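Local coordinates for putative uncharacterized protein (Ustilago maydis, PDB 4GNX), which is the subunit of replication protein A that carries several OB folds and a zinc site, and binds single-stranded DNA, at residues N293-V298 with M399-C404. Sequence-based numbering, arbitrary orientation.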
loop_
_atom_site.group_PDB
_atom_site.type_symbol
_atom_site.label_atom_id
_atom_site.label_comp_id
_atom_site.label_asym_id
_atom_site.label_seq_id
_atom_site.Cartn_x
_atom_site.Cartn_y
_atom_site.Cartn_z
ATOM N N ASN C 293 9.576 -5.486 3.742
ATOM C CA ASN C 293 8.900 -5.715 2.468
ATOM C C ASN C 293 8.960 -4.470 1.610
ATOM O O ASN C 293 8.792 -3.370 2.107
ATOM C CB ASN C 293 7.442 -6.097 2.704
ATOM C CG ASN C 293 7.287 -7.533 3.166
ATOM O OD1 ASN C 293 8.023 -8.425 2.722
ATOM N ND2 ASN C 293 6.329 -7.771 4.067
ATOM N N VAL C 294 9.212 -4.655 0.322
ATOM C CA VAL C 294 9.227 -3.549 -0.645
ATOM C C VAL C 294 8.534 -3.928 -1.962
ATOM O O VAL C 294 8.838 -4.946 -2.570
ATOM C CB VAL C 294 10.661 -3.039 -0.918
ATOM C CG1 VAL C 294 10.708 -2.128 -2.121
ATOM C CG2 VAL C 294 11.170 -2.248 0.254
ATOM N N ARG C 295 7.581 -3.111 -2.383
ATOM C CA ARG C 295 7.042 -3.212 -3.733
ATOM C C ARG C 295 8.057 -2.515 -4.626
ATOM O O ARG C 295 8.310 -1.322 -4.439
ATOM C CB ARG C 295 5.708 -2.479 -3.825
ATOM C CG ARG C 295 4.779 -3.047 -4.871
ATOM C CD ARG C 295 3.600 -2.147 -5.240
ATOM N NE ARG C 295 2.752 -1.656 -4.145
ATOM C CZ ARG C 295 1.964 -2.411 -3.382
ATOM N NH1 ARG C 295 1.921 -3.732 -3.521
ATOM N NH2 ARG C 295 1.225 -1.837 -2.448
ATOM N N ALA C 296 8.666 -3.240 -5.562
ATOM C CA ALA C 296 9.614 -2.625 -6.492
ATOM C C ALA C 296 9.604 -3.287 -7.852
ATOM O O ALA C 296 9.067 -4.396 -8.008
ATOM C CB ALA C 296 11.012 -2.616 -5.918
ATOM N N THR C 297 10.185 -2.602 -8.833
ATOM C CA THR C 297 10.201 -3.094 -10.197
ATOM C C THR C 297 11.603 -3.520 -10.533
ATOM O O THR C 297 12.556 -2.775 -10.271
ATOM C CB THR C 297 9.787 -2.010 -11.199
ATOM O OG1 THR C 297 8.447 -1.586 -10.916
ATOM C CG2 THR C 297 9.846 -2.536 -12.598
ATOM N N VAL C 298 11.744 -4.710 -11.119
ATOM C CA VAL C 298 13.050 -5.113 -11.580
ATOM C C VAL C 298 13.396 -4.237 -12.771
ATOM O O VAL C 298 12.688 -4.221 -13.770
ATOM C CB VAL C 298 13.161 -6.623 -11.899
ATOM C CG1 VAL C 298 14.485 -6.927 -12.587
ATOM C CG2 VAL C 298 13.053 -7.444 -10.624
ATOM N N MET C 399 7.034 -6.285 -11.719
ATOM C CA MET C 399 6.829 -5.750 -10.373
ATOM C C MET C 399 6.590 -6.820 -9.305
ATOM O O MET C 399 5.779 -7.742 -9.490
ATOM C CB MET C 399 5.655 -4.782 -10.404
ATOM C CG MET C 399 5.692 -3.739 -9.308
ATOM S SD MET C 399 4.489 -2.419 -9.549
ATOM C CE MET C 399 4.765 -2.008 -11.287
ATOM N N TYR C 400 7.276 -6.688 -8.171
ATOM C CA TYR C 400 7.184 -7.713 -7.120
ATOM C C TYR C 400 7.054 -7.155 -5.733
ATOM O O TYR C 400 7.569 -6.079 -5.446
ATOM C CB TYR C 400 8.426 -8.627 -7.121
ATOM C CG TYR C 400 8.614 -9.395 -8.389
ATOM C CD1 TYR C 400 9.278 -8.840 -9.471
ATOM C CD2 TYR C 400 8.104 -10.659 -8.510
ATOM C CE1 TYR C 400 9.429 -9.535 -10.644
ATOM C CE2 TYR C 400 8.250 -11.373 -9.677
ATOM C CZ TYR C 400 8.915 -10.808 -10.738
ATOM O OH TYR C 400 9.058 -11.544 -11.889
ATOM N N MET C 401 6.382 -7.906 -4.867
ATOM C CA MET C 401 6.567 -7.739 -3.441
ATOM C C MET C 401 7.803 -8.519 -3.060
ATOM O O MET C 401 7.895 -9.710 -3.333
ATOM C CB MET C 401 5.366 -8.229 -2.648
ATOM C CG MET C 401 4.370 -7.130 -2.271
ATOM S SD MET C 401 5.053 -5.751 -1.305
ATOM C CE MET C 401 6.103 -6.640 -0.153
ATOM N N PHE C 402 8.764 -7.840 -2.454
ATOM C CA PHE C 402 10.005 -8.476 -2.044
ATOM C C PHE C 402 10.115 -8.546 -0.532
ATOM O O PHE C 402 10.005 -7.544 0.165
ATOM C CB PHE C 402 11.209 -7.684 -2.562
ATOM C CG PHE C 402 11.400 -7.738 -4.039
ATOM C CD1 PHE C 402 11.176 -6.609 -4.812
ATOM C CD2 PHE C 402 11.843 -8.901 -4.654
ATOM C CE1 PHE C 402 11.359 -6.638 -6.183
ATOM C CE2 PHE C 402 12.033 -8.944 -6.023
ATOM C CZ PHE C 402 11.794 -7.808 -6.791
ATOM N N ASN C 403 10.357 -9.736 -0.030
ATOM C CA ASN C 403 10.604 -9.910 1.379
ATOM C C ASN C 403 12.100 -10.062 1.581
ATOM O O ASN C 403 12.734 -10.949 1.006
ATOM C CB ASN C 403 9.850 -11.131 1.905
ATOM C CG ASN C 403 9.843 -11.188 3.410
ATOM O OD1 ASN C 403 9.800 -10.149 4.065
ATOM N ND2 ASN C 403 9.904 -12.395 3.975
ATOM N N CYS C 404 12.671 -9.190 2.394
ATOM C CA CYS C 404 14.119 -9.127 2.501
ATOM C C CYS C 404 14.652 -9.087 3.908
ATOM O O CYS C 404 13.981 -8.640 4.843
ATOM C CB CYS C 404 14.660 -7.888 1.795
ATOM S SG CYS C 404 13.976 -7.576 0.169
#
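The carbonyl oxygen of Phe-402 takes the N-H of Val-294, with N to O 3.0 Å, and also meets the CA-H of Asn-293, a weaker C-H...O contact that lies beside the main bond. The N-H of Phe-402 returns a bond to Val-294 O. Two residues along, Ala-296 and Tyr-400 exchange a second pair of backbone bonds, the straighter of which runs from Tyr-400 N to Ala-296 O at 2.9 Å with 172° at the hydrogen. These hydrogen-bonded pairs alternate with the non-hydrogen-bonded pairs Arg-295 with Met-401 and Thr-297 with Met-399, as expected of two antiparallel strands. Strand 290-310 lies at the middle of a five-stranded antiparallel sheet, with strand 398-411 next to it, consistent with the curled barrel of an OB fold, in the part of the chain that matches the replication factor-A C-terminal domain. On the buried face, Phe-402 has CG anti to its carbonyl carbon (chi1 -69°), which carries the ring along the strand until CE1 lies 4.0 Å from Ala-296 CB; the small methyl fits beside so broad a ring. Val-298 brings CG2 to the ring's edge, 4.1 Å from Phe-402 CZ, and the same methyl lies 4.2 Å from Tyr-400 CE1. Val-350 and Ile-421 of the flanking strands, and Leu-359 of the outermost strand 355-362, also pack against Phe-402, where an apolar ring suits the domain's interior. The other face is more mixed. The flexible thioether of Met-401 bends at chi2 and chi3 to lay SD over the Arg-295 backbone, 3.8 Å from Arg-295 N, with CB next to it, while Met-399 turns at chi3, which places CE 3.7 Å from Thr-297 OG1. Arg-295, long enough to rise off the sheet, packs its side chain on Val-427 and on Phe-122 of another chain, and its charged NH2 makes a long, weak ion pair with Glu-435.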